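Local coordinates for Alpha/beta hydrolase fold protein (Ochrobactrum, PDB 4G8B) that opens the lactone ring of N-acyl homoserine lactones, serving as an AHL-lactonase with an alpha/beta-hydrolase fold and a cap domain, at residues Leu27-Gly32 against Val97-Gly102; Arg73-Glu78 against Arg185-Glu190; Arg162-Glu167 against Ala246-Phe251. The protein carries 1 engineered substitution. All blocks are in the same frame, centred on the assembly; numbering follows the deposited sequence.

Contact 1 of 3, residues Leu27-Gly32 against Val97-Gly102; sequences LLMIHG and VVFGWG. Engineered in segment 97-102: Gly102 (natural residue Ser). With HL6 (N-[(3S)-2-oxotetrahydrofuran-3-yl]hexanamide), chain C.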
loop_
_atom_site.group_PDB
_atom_site.type_symbol
_atom_site.label_atom_id
_atom_site.label_comp_id
_atom_site.label_asym_id
_atom_site.label_seq_id
_atom_site.Cartn_x
_atom_site.Cartn_y
_atom_site.Cartn_z
ATOM N N LEU A 27 -10.728 6.507 4.359
ATOM C CA LEU A 27 -9.805 5.401 4.130
ATOM C C LEU A 27 -8.756 5.889 3.154
ATOM O O LEU A 27 -9.094 6.277 2.039
ATOM C CB LEU A 27 -10.529 4.215 3.487
ATOM C CG LEU A 27 -9.612 3.082 3.020
ATOM C CD1 LEU A 27 -9.109 2.274 4.205
ATOM C CD2 LEU A 27 -10.347 2.192 2.025
ATOM N N LEU A 28 -7.487 5.866 3.560
ATOM C CA LEU A 28 -6.385 6.135 2.648
ATOM C C LEU A 28 -5.907 4.806 2.067
ATOM O O LEU A 28 -5.567 3.897 2.826
ATOM C CB LEU A 28 -5.242 6.824 3.400
ATOM C CG LEU A 28 -3.894 6.892 2.671
ATOM C CD1 LEU A 28 -3.986 7.754 1.413
ATOM C CD2 LEU A 28 -2.775 7.398 3.588
ATOM N N MET A 29 -5.894 4.699 0.737
ATOM C CA MET A 29 -5.376 3.515 0.058
ATOM C C MET A 29 -4.064 3.880 -0.621
ATOM O O MET A 29 -4.018 4.826 -1.404
ATOM C CB MET A 29 -6.376 2.997 -0.983
ATOM C CG MET A 29 -7.715 2.600 -0.387
ATOM S SD MET A 29 -8.856 1.876 -1.593
ATOM C CE MET A 29 -8.182 0.223 -1.727
ATOM N N ILE A 30 -3.003 3.137 -0.310
ATOM C CA ILE A 30 -1.670 3.431 -0.829
ATOM C C ILE A 30 -1.233 2.329 -1.788
ATOM O O ILE A 30 -1.118 1.163 -1.404
ATOM C CB ILE A 30 -0.621 3.553 0.307
ATOM C CG1 ILE A 30 -1.115 4.491 1.415
ATOM C CG2 ILE A 30 0.712 4.040 -0.262
ATOM C CD1 ILE A 30 -0.198 4.508 2.629
ATOM N N HIS A 31 -1.019 2.702 -3.045
ATOM C CA HIS A 31 -0.667 1.751 -4.087
ATOM C C HIS A 31 0.751 1.220 -3.941
ATOM O O HIS A 31 1.522 1.667 -3.085
ATOM C CB HIS A 31 -0.866 2.382 -5.466
ATOM C CG HIS A 31 0.105 3.481 -5.779
ATOM N ND1 HIS A 31 1.408 3.238 -6.155
ATOM C CD2 HIS A 31 -0.041 4.830 -5.785
ATOM C CE1 HIS A 31 2.026 4.388 -6.365
ATOM N NE2 HIS A 31 1.167 5.370 -6.156
ATOM N N GLY A 32 1.085 0.253 -4.785
ATOM C CA GLY A 32 2.382 -0.390 -4.723
ATOM C C GLY A 32 3.425 0.116 -5.704
ATOM O O GLY A 32 3.248 1.120 -6.409
ATOM N N VAL A 97 -8.418 5.356 8.331
ATOM C CA VAL A 97 -7.963 3.976 8.281
ATOM C C VAL A 97 -7.047 3.923 7.062
ATOM O O VAL A 97 -7.301 4.601 6.070
ATOM C CB VAL A 97 -9.149 3.012 8.108
ATOM C CG1 VAL A 97 -8.662 1.580 7.903
ATOM C CG2 VAL A 97 -10.073 3.109 9.319
ATOM N N VAL A 98 -5.969 3.148 7.136
ATOM C CA VAL A 98 -5.033 3.076 6.021
ATOM C C VAL A 98 -4.991 1.659 5.472
ATOM O O VAL A 98 -4.925 0.693 6.235
ATOM C CB VAL A 98 -3.600 3.522 6.436
ATOM C CG1 VAL A 98 -2.608 3.341 5.283
ATOM C CG2 VAL A 98 -3.618 4.969 6.886
ATOM N N PHE A 99 -5.072 1.544 4.146
ATOM C CA PHE A 99 -4.849 0.288 3.449
ATOM C C PHE A 99 -3.616 0.457 2.573
ATOM O O PHE A 99 -3.513 1.430 1.821
ATOM C CB PHE A 99 -6.039 -0.078 2.553
ATOM C CG PHE A 99 -5.724 -1.181 1.590
ATOM C CD1 PHE A 99 -5.682 -2.497 2.022
ATOM C CD2 PHE A 99 -5.392 -0.898 0.275
ATOM C CE1 PHE A 99 -5.350 -3.523 1.148
ATOM C CE2 PHE A 99 -5.064 -1.918 -0.603
ATOM C CZ PHE A 99 -5.045 -3.229 -0.169
ATOM N N GLY A 100 -2.684 -0.486 2.657
ATOM C CA GLY A 100 -1.486 -0.423 1.839
ATOM C C GLY A 100 -1.279 -1.711 1.075
ATOM O O GLY A 100 -1.371 -2.797 1.654
ATOM N N TRP A 101 -0.997 -1.577 -0.221
ATOM C CA TRP A 101 -0.769 -2.695 -1.129
ATOM C C TRP A 101 0.713 -2.795 -1.498
ATOM O O TRP A 101 1.278 -1.871 -2.115
ATOM C CB TRP A 101 -1.586 -2.493 -2.409
ATOM C CG TRP A 101 -1.338 -3.530 -3.463
ATOM C CD1 TRP A 101 -1.192 -4.878 -3.277
ATOM C CD2 TRP A 101 -1.172 -3.296 -4.869
ATOM N NE1 TRP A 101 -0.965 -5.497 -4.486
ATOM C CE2 TRP A 101 -0.953 -4.551 -5.478
ATOM C CE3 TRP A 101 -1.224 -2.151 -5.675
ATOM C CZ2 TRP A 101 -0.759 -4.688 -6.855
ATOM C CZ3 TRP A 101 -1.025 -2.288 -7.048
ATOM C CH2 TRP A 101 -0.803 -3.552 -7.620
ATOM N N GLY A 102 1.347 -3.908 -1.130
ATOM C CA GLY A 102 2.740 -4.143 -1.494
ATOM C C GLY A 102 3.652 -3.114 -0.842
ATOM O O GLY A 102 3.642 -2.948 0.380
HETATM N N HL6 C . 6.822 -4.733 -3.184
HETATM C C1 HL6 C . 5.033 -4.173 -4.800
HETATM O O1 HL6 C . 4.664 -3.069 -4.390
HETATM C C2 HL6 C . 4.857 -6.306 -5.805
HETATM O O2 HL6 C . 4.219 -5.036 -5.620
HETATM C C3 HL6 C . 6.138 -6.282 -4.960
HETATM O O3 HL6 C . 8.361 -3.413 -4.051
HETATM C C4 HL6 C . 6.359 -4.824 -4.555
HETATM C C5 HL6 C . 7.881 -3.949 -3.062
HETATM C C6 HL6 C . 8.441 -3.751 -1.673
HETATM C C7 HL6 C . 9.963 -3.810 -1.686
HETATM C C8 HL6 C . 10.439 -5.255 -1.675
HETATM C C9 HL6 C . 11.519 -5.453 -0.615
HETATM C C10 HL6 C . 12.756 -4.636 -0.919
#
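Leu27-Ile30 and Val97-Trp101 are neighbouring parallel strands in the central sheet of the alpha/beta-hydrolase fold, paired in the buried heart of the chain. Between Leu27-Gly32 and Val97-Gly102, Leu28 and Ile30 supply every backbone bond from the first strand: Leu28 N donates to Val97 O and Leu28 O accepts from Phe99 N (2.7 Å), then Ile30 N reaches Phe99 O and Ile30 O receives Trp101 N (3.0 Å).

The side chains divide between two layers. On the face with Leu27, Met29, Val97 and Phe99, Leu27 CD1 touches Val97 CG1 at 3.8 Å, and helix 255-271 packs over Leu27 and Val97. Met29 turns at its last torsion (chi3 78°), which carries CE to Phe99 CD2 at 3.6 Å, obliquely to the ring. On the other face Ile30 CD1 meets Val98 CG1, and helix 103-111 packs against Leu28 and Ile30.

At their C-terminal ends the two strands run into the ligand site. Trp101 CE3 comes within 3.5 Å of Gly32 N, while Trp101 NE1 is bonded to His248 O. Gly102, engineered in place of serine, has phi 64° and psi -124° and is the N-cap of helix 103-111, the geometry of a nucleophile elbow; the natural serine is probably the nucleophile. Gly32 CA lies 3.5 Å from O1 of the bound lactone, where a side chain would collide with it. The hydrogen-bonded, apolar strand pair probably fixes the strand ends, beyond which Asn33 N and Leu103 N bond this ligand, consistent with an oxyanion hole.

Contact 2 of 3, residues Arg73-Glu78 against Arg185-Glu190; sequences RSYSME and RRIMFE. With HL6 (N-[(3S)-2-oxotetrahydrofuran-3-yl]hexanamide), chain C.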
loop_
_atom_site.group_PDB
_atom_site.type_symbol
_atom_site.label_atom_id
_atom_site.label_comp_id
_atom_site.label_asym_id
_atom_site.label_seq_id
_atom_site.Cartn_x
_atom_site.Cartn_y
_atom_site.Cartn_z
ATOM N N ARG A 73 15.351 12.126 -0.844
ATOM C CA ARG A 73 14.473 12.267 0.303
ATOM C C ARG A 73 13.229 11.395 0.145
ATOM O O ARG A 73 12.771 10.748 1.092
ATOM C CB ARG A 73 14.049 13.730 0.446
ATOM C CG ARG A 73 13.056 13.971 1.565
ATOM C CD ARG A 73 12.460 15.374 1.505
ATOM N NE ARG A 73 11.480 15.560 2.570
ATOM C CZ ARG A 73 10.344 16.238 2.447
ATOM N NH1 ARG A 73 10.030 16.809 1.294
ATOM N NH2 ARG A 73 9.518 16.334 3.482
ATOM N N SER A 74 12.671 11.384 -1.058
ATOM C CA SER A 74 11.312 10.875 -1.247
ATOM C C SER A 74 11.190 9.382 -1.526
ATOM O O SER A 74 10.213 8.754 -1.118
ATOM C CB SER A 74 10.630 11.644 -2.375
ATOM O OG SER A 74 10.503 13.013 -2.043
ATOM N N TYR A 75 12.155 8.817 -2.240
ATOM C CA TYR A 75 12.009 7.463 -2.757
ATOM C C TYR A 75 12.540 6.433 -1.757
ATOM O O TYR A 75 13.622 5.871 -1.922
ATOM C CB TYR A 75 12.713 7.342 -4.107
ATOM C CG TYR A 75 12.126 8.160 -5.244
ATOM C CD1 TYR A 75 10.786 8.562 -5.243
ATOM C CD2 TYR A 75 12.913 8.514 -6.337
ATOM C CE1 TYR A 75 10.257 9.293 -6.309
ATOM C CE2 TYR A 75 12.394 9.237 -7.400
ATOM C CZ TYR A 75 11.069 9.622 -7.383
ATOM O OH TYR A 75 10.549 10.343 -8.440
ATOM N N SER A 76 11.783 6.226 -0.691
ATOM C CA SER A 76 12.087 5.221 0.308
ATOM C C SER A 76 10.783 4.969 1.038
ATOM O O SER A 76 9.875 5.796 1.001
ATOM C CB SER A 76 13.156 5.705 1.291
ATOM O OG SER A 76 12.671 6.795 2.066
ATOM N N MET A 77 10.683 3.838 1.707
ATOM C CA MET A 77 9.465 3.551 2.440
ATOM C C MET A 77 9.140 4.684 3.407
ATOM O O MET A 77 7.987 5.120 3.499
ATOM C CB MET A 77 9.609 2.216 3.160
ATOM C CG MET A 77 9.643 1.050 2.175
ATOM S SD MET A 77 10.304 -0.440 2.908
ATOM C CE MET A 77 10.129 -1.592 1.548
ATOM N N GLU A 78 10.149 5.161 4.127
ATOM C CA GLU A 78 9.926 6.222 5.097
ATOM C C GLU A 78 9.660 7.584 4.426
ATOM O O GLU A 78 8.843 8.373 4.916
ATOM C CB GLU A 78 11.059 6.272 6.132
ATOM C CG GLU A 78 12.437 6.654 5.608
ATOM C CD GLU A 78 13.270 5.475 5.099
ATOM O OE1 GLU A 78 12.715 4.417 4.723
ATOM O OE2 GLU A 78 14.506 5.622 5.060
ATOM N N ARG A 185 12.451 2.949 -7.987
ATOM C CA ARG A 185 12.627 1.524 -7.730
ATOM C C ARG A 185 14.000 1.247 -7.130
ATOM O O ARG A 185 14.127 0.591 -6.095
ATOM C CB ARG A 185 12.435 0.706 -9.009
ATOM C CG ARG A 185 10.988 0.647 -9.495
ATOM C CD ARG A 185 10.838 -0.258 -10.707
ATOM N NE ARG A 185 11.376 0.306 -11.948
ATOM C CZ ARG A 185 10.645 0.880 -12.903
ATOM N NH1 ARG A 185 9.337 1.011 -12.748
ATOM N NH2 ARG A 185 11.220 1.333 -14.014
ATOM N N ARG A 186 15.033 1.762 -7.782
ATOM C CA ARG A 186 16.397 1.467 -7.365
ATOM C C ARG A 186 16.681 2.005 -5.967
ATOM O O ARG A 186 17.212 1.299 -5.105
ATOM C CB ARG A 186 17.402 2.045 -8.365
ATOM C CG ARG A 186 18.841 1.956 -7.895
ATOM C CD ARG A 186 19.834 2.401 -8.960
ATOM N NE ARG A 186 19.485 3.671 -9.591
ATOM C CZ ARG A 186 19.701 4.871 -9.059
ATOM N NH1 ARG A 186 20.264 4.990 -7.863
ATOM N NH2 ARG A 186 19.351 5.962 -9.728
ATOM N N ILE A 187 16.329 3.263 -5.742
ATOM C CA ILE A 187 16.662 3.896 -4.478
ATOM C C ILE A 187 15.853 3.291 -3.331
ATOM O O ILE A 187 16.400 3.015 -2.268
ATOM C CB ILE A 187 16.488 5.421 -4.549
ATOM C CG1 ILE A 187 17.444 6.011 -5.598
ATOM C CG2 ILE A 187 16.747 6.046 -3.190
ATOM C CD1 ILE A 187 17.155 7.456 -5.943
ATOM N N MET A 188 14.557 3.066 -3.538
ATOM C CA MET A 188 13.744 2.500 -2.470
ATOM C C MET A 188 14.294 1.137 -2.048
ATOM O O MET A 188 14.399 0.826 -0.852
ATOM C CB MET A 188 12.284 2.385 -2.921
ATOM C CG MET A 188 11.341 1.712 -1.923
ATOM S SD MET A 188 11.376 -0.092 -1.992
ATOM C CE MET A 188 10.727 -0.378 -3.635
ATOM N N PHE A 189 14.654 0.325 -3.032
ATOM C CA PHE A 189 15.169 -1.004 -2.755
ATOM C C PHE A 189 16.496 -0.953 -1.998
ATOM O O PHE A 189 16.707 -1.699 -1.043
ATOM C CB PHE A 189 15.331 -1.764 -4.069
ATOM C CG PHE A 189 15.755 -3.189 -3.898
ATOM C CD1 PHE A 189 14.838 -4.156 -3.540
ATOM C CD2 PHE A 189 17.072 -3.564 -4.107
ATOM C CE1 PHE A 189 15.225 -5.476 -3.387
ATOM C CE2 PHE A 189 17.467 -4.881 -3.955
ATOM C CZ PHE A 189 16.542 -5.836 -3.592
ATOM N N GLU A 190 17.398 -0.076 -2.421
ATOM C CA GLU A 190 18.693 0.071 -1.759
ATOM C C GLU A 190 18.523 0.536 -0.318
ATOM O O GLU A 190 19.206 0.062 0.597
ATOM C CB GLU A 190 19.578 1.061 -2.525
ATOM C CG GLU A 190 20.900 1.400 -1.835
ATOM C CD GLU A 190 20.829 2.678 -1.011
ATOM O OE1 GLU A 190 20.445 3.728 -1.570
ATOM O OE2 GLU A 190 21.159 2.635 0.195
HETATM N N HL6 C . 6.822 -4.733 -3.184
HETATM C C1 HL6 C . 5.033 -4.173 -4.800
HETATM O O1 HL6 C . 4.664 -3.069 -4.390
HETATM C C2 HL6 C . 4.857 -6.306 -5.805
HETATM O O2 HL6 C . 4.219 -5.036 -5.620
HETATM C C3 HL6 C . 6.138 -6.282 -4.960
HETATM O O3 HL6 C . 8.361 -3.413 -4.051
HETATM C C4 HL6 C . 6.359 -4.824 -4.555
HETATM C C5 HL6 C . 7.881 -3.949 -3.062
HETATM C C6 HL6 C . 8.441 -3.751 -1.673
HETATM C C7 HL6 C . 9.963 -3.810 -1.686
HETATM C C8 HL6 C . 10.439 -5.255 -1.675
HETATM C C9 HL6 C . 11.519 -5.453 -0.615
HETATM C C10 HL6 C . 12.756 -4.636 -0.919
HETATM O O HOH W 1 12.944 2.033 1.301
#
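Tyr75 and Met77 lean on one side of helix 182-193 through Ile187 and Met188, joining the loop before helix 77-91 to a helix inserted between strands 120-124 and 211-216, where this fold usually carries its cap. The close part centres on Tyr75 O. Ile187 CG2 approaches it to 3.4 Å, and Met188 CA makes a C-H...O contact with the same oxygen. Met188 N lies near it too, but at an angle too poor for a hydrogen bond. Tyr75 sits at the centre of an inverse gamma turn, and its ring offers an edge to Ile187 CD1 while OH is bonded to Asp181 and Ala68 N.

Toward the ligand the two methionine side chains meet: Met77 runs extended beyond CG until CE is 4.0 Å from Met188 SD. Met188 instead folds at chi2 (-83°) and again at chi3, so that both SD and CE lie beside the hexanoyl group. Met77 CE stands 3.9 Å from C7 of that acyl group.

The looser side is bridged by water, which accepts from Met77 N (2.9 Å) and donates to Met188 O (2.9 Å). Phe189, the next residue, is exposed and points away from 73-78; its CD1 lies 3.4 Å from the acyl end, C10. The thioethers beside the acyl group and the Phe189 ring at its end are consistent with an apolar pocket, probably held mainly by dispersion, with the one water satisfying backbone groups behind it.

Contact 3 of 3, residues Arg162-Glu167 against Ala246-Phe251; sequences RSTCGE and AGHAPF. With HL6 (N-[(3S)-2-oxotetrahydrofuran-3-yl]hexanamide), chain C.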
loop_
_atom_site.group_PDB
_atom_site.type_symbol
_atom_site.label_atom_id
_atom_site.label_comp_id
_atom_site.label_asym_id
_atom_site.label_seq_id
_atom_site.Cartn_x
_atom_site.Cartn_y
_atom_site.Cartn_z
ATOM N N ARG A 162 1.676 -7.741 -15.360
ATOM C CA ARG A 162 0.897 -8.968 -15.296
ATOM C C ARG A 162 1.034 -9.676 -13.955
ATOM O O ARG A 162 0.048 -10.146 -13.395
ATOM C CB ARG A 162 1.252 -9.906 -16.454
ATOM C CG ARG A 162 0.712 -9.420 -17.781
ATOM C CD ARG A 162 1.022 -10.427 -18.888
ATOM N NE ARG A 162 0.623 -9.940 -20.208
ATOM C CZ ARG A 162 -0.614 -10.013 -20.689
ATOM N NH1 ARG A 162 -1.575 -10.567 -19.966
ATOM N NH2 ARG A 162 -0.885 -9.540 -21.896
ATOM N N SER A 163 2.253 -9.741 -13.427
ATOM C CA SER A 163 2.474 -10.471 -12.184
ATOM C C SER A 163 1.969 -9.710 -10.957
ATOM O O SER A 163 1.362 -10.294 -10.065
ATOM C CB SER A 163 3.954 -10.829 -12.018
ATOM O OG SER A 163 4.774 -9.673 -12.015
ATOM N N THR A 164 2.209 -8.408 -10.900
ATOM C CA THR A 164 1.774 -7.642 -9.735
ATOM C C THR A 164 0.256 -7.464 -9.688
ATOM O O THR A 164 -0.340 -7.466 -8.606
ATOM C CB THR A 164 2.452 -6.252 -9.644
ATOM O OG1 THR A 164 2.185 -5.501 -10.835
ATOM C CG2 THR A 164 3.959 -6.386 -9.436
ATOM N N CYS A 165 -0.373 -7.321 -10.851
ATOM C CA CYS A 165 -1.791 -6.965 -10.872
ATOM C C CYS A 165 -2.728 -8.160 -11.023
ATOM O O CYS A 165 -3.898 -8.085 -10.661
ATOM C CB CYS A 165 -2.071 -5.911 -11.942
ATOM S SG CYS A 165 -1.248 -4.333 -11.596
ATOM N N GLY A 166 -2.209 -9.266 -11.545
ATOM C CA GLY A 166 -3.004 -10.470 -11.693
ATOM C C GLY A 166 -4.143 -10.350 -12.690
ATOM O O GLY A 166 -4.186 -9.448 -13.524
ATOM N N GLU A 167 -5.075 -11.289 -12.606
ATOM C CA GLU A 167 -6.184 -11.340 -13.555
ATOM C C GLU A 167 -7.281 -10.378 -13.130
ATOM O O GLU A 167 -7.701 -10.393 -11.976
ATOM C CB GLU A 167 -6.759 -12.758 -13.634
ATOM C CG GLU A 167 -5.781 -13.821 -14.115
ATOM C CD GLU A 167 -5.385 -13.648 -15.567
ATOM O OE1 GLU A 167 -5.975 -12.796 -16.264
ATOM O OE2 GLU A 167 -4.471 -14.371 -16.012
ATOM N N ALA A 246 -6.998 -15.683 -5.952
ATOM C CA ALA A 246 -6.397 -14.370 -6.082
ATOM C C ALA A 246 -4.917 -14.497 -5.766
ATOM O O ALA A 246 -4.495 -15.441 -5.098
ATOM C CB ALA A 246 -7.062 -13.392 -5.129
ATOM N N GLY A 247 -4.135 -13.546 -6.259
ATOM C CA GLY A 247 -2.706 -13.527 -6.016
ATOM C C GLY A 247 -2.284 -12.268 -5.288
ATOM O O GLY A 247 -2.705 -12.015 -4.160
ATOM N N HIS A 248 -1.458 -11.466 -5.945
ATOM C CA HIS A 248 -0.880 -10.284 -5.313
ATOM C C HIS A 248 -1.860 -9.129 -5.132
ATOM O O HIS A 248 -1.615 -8.241 -4.328
ATOM C CB HIS A 248 0.314 -9.805 -6.139
ATOM C CG HIS A 248 1.161 -8.784 -5.447
ATOM N ND1 HIS A 248 1.643 -8.959 -4.167
ATOM C CD2 HIS A 248 1.635 -7.585 -5.869
ATOM C CE1 HIS A 248 2.376 -7.912 -3.830
ATOM N NE2 HIS A 248 2.383 -7.063 -4.843
ATOM N N ALA A 249 -2.954 -9.140 -5.889
ATOM C CA ALA A 249 -3.852 -7.987 -5.939
ATOM C C ALA A 249 -5.326 -8.367 -5.742
ATOM O O ALA A 249 -6.157 -8.123 -6.618
ATOM C CB ALA A 249 -3.659 -7.213 -7.250
ATOM N N PRO A 250 -5.664 -8.951 -4.583
ATOM C CA PRO A 250 -7.039 -9.441 -4.397
ATOM C C PRO A 250 -8.104 -8.352 -4.492
ATOM O O PRO A 250 -9.258 -8.664 -4.801
ATOM C CB PRO A 250 -7.006 -10.072 -3.000
ATOM C CG PRO A 250 -5.813 -9.423 -2.309
ATOM C CD PRO A 250 -4.805 -9.256 -3.426
ATOM N N PHE A 251 -7.730 -7.101 -4.238
ATOM C CA PHE A 251 -8.686 -5.995 -4.320
ATOM C C PHE A 251 -9.245 -5.811 -5.739
ATOM O O PHE A 251 -10.329 -5.256 -5.907
ATOM C CB PHE A 251 -8.056 -4.692 -3.806
ATOM C CG PHE A 251 -6.827 -4.301 -4.562
ATOM C CD1 PHE A 251 -5.562 -4.707 -4.138
ATOM C CD2 PHE A 251 -6.933 -3.577 -5.741
ATOM C CE1 PHE A 251 -4.431 -4.373 -4.879
ATOM C CE2 PHE A 251 -5.804 -3.246 -6.481
ATOM C CZ PHE A 251 -4.558 -3.643 -6.049
HETATM N N HL6 C . 6.822 -4.733 -3.184
HETATM C C1 HL6 C . 5.033 -4.173 -4.800
HETATM O O1 HL6 C . 4.664 -3.069 -4.390
HETATM C C2 HL6 C . 4.857 -6.306 -5.805
HETATM O O2 HL6 C . 4.219 -5.036 -5.620
HETATM C C3 HL6 C . 6.138 -6.282 -4.960
HETATM O O3 HL6 C . 8.361 -3.413 -4.051
HETATM C C4 HL6 C . 6.359 -4.824 -4.555
HETATM C C5 HL6 C . 7.881 -3.949 -3.062
HETATM C C6 HL6 C . 8.441 -3.751 -1.673
HETATM C C7 HL6 C . 9.963 -3.810 -1.686
HETATM C C8 HL6 C . 10.439 -5.255 -1.675
HETATM C C9 HL6 C . 11.519 -5.453 -0.615
HETATM C C10 HL6 C . 12.756 -4.636 -0.919
HETATM O O HOH W 2 -0.850 -11.920 -8.677
#
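Thr164 and His248 meet where the C-terminal end of helix 154-165 reaches the loop after strand 241-243, the loop that carries the catalytic histidine in alpha/beta hydrolases, a role His248 probably fills here.

Van der Waals contact comes first. Thr164 O lies at the edge of the imidazole, in its plane, 3.4 Å from His248 CD2; buried by this contact, that oxygen has no hydrogen-bond partner in the model. Ala249 CB fits against the same helix end, 3.5 Å from Cys165 O, which is itself bonded to Arg252.

Of the polar links, a water spans the backbones, donating to Ser163 O at 3.1 Å and accepting from His248 N at 2.8 Å. The ring is held at both nitrogens. ND1 bonds Glu219, consistent with the histidine and acid of a catalytic triad whose probable serine is replaced here by Gly102. NE2 donates to O2, the lactone ring oxygen, at 2.8 Å (N-H...O angle 149°), but lies equally close to ligand C2, so the fine detail of this fit is doubtful. With an alanine in place of His248, Glu219 and O2 would probably lose their common partner and a gap would open beside Thr164 O.

The ligand also touches the helix. Thr164 OG1 sits between its backbone N and carbonyl carbon (chi1 58°), where it bonds Tyr160 O, and this turns the methyl CG2 to the lactone, 3.7 Å from C2.

From the N terminus, strand 24-30 comes first, and contact 1 closes a loop by setting it beside strand 97-101. Inside that loop lies 73-78, whose partner 185-190 comes much later, so contact 2 crosses contact 1 and ties the start of helix 77-91 to helix 182-193. Contact 3 begins at 162-167, within the loop of contact 2, and closes at 246-251, tying the end of helix 154-165 to the loop after strand 241-243; these two cross as well, whereas contacts 1 and 3 follow in series but touch, Trp101 packing against Phe251 and Ala249. Contacts 2 and 3 stay about 9 Å apart at their nearest atoms, yet all three border the same ligand, joining sheet and inserted helices around it.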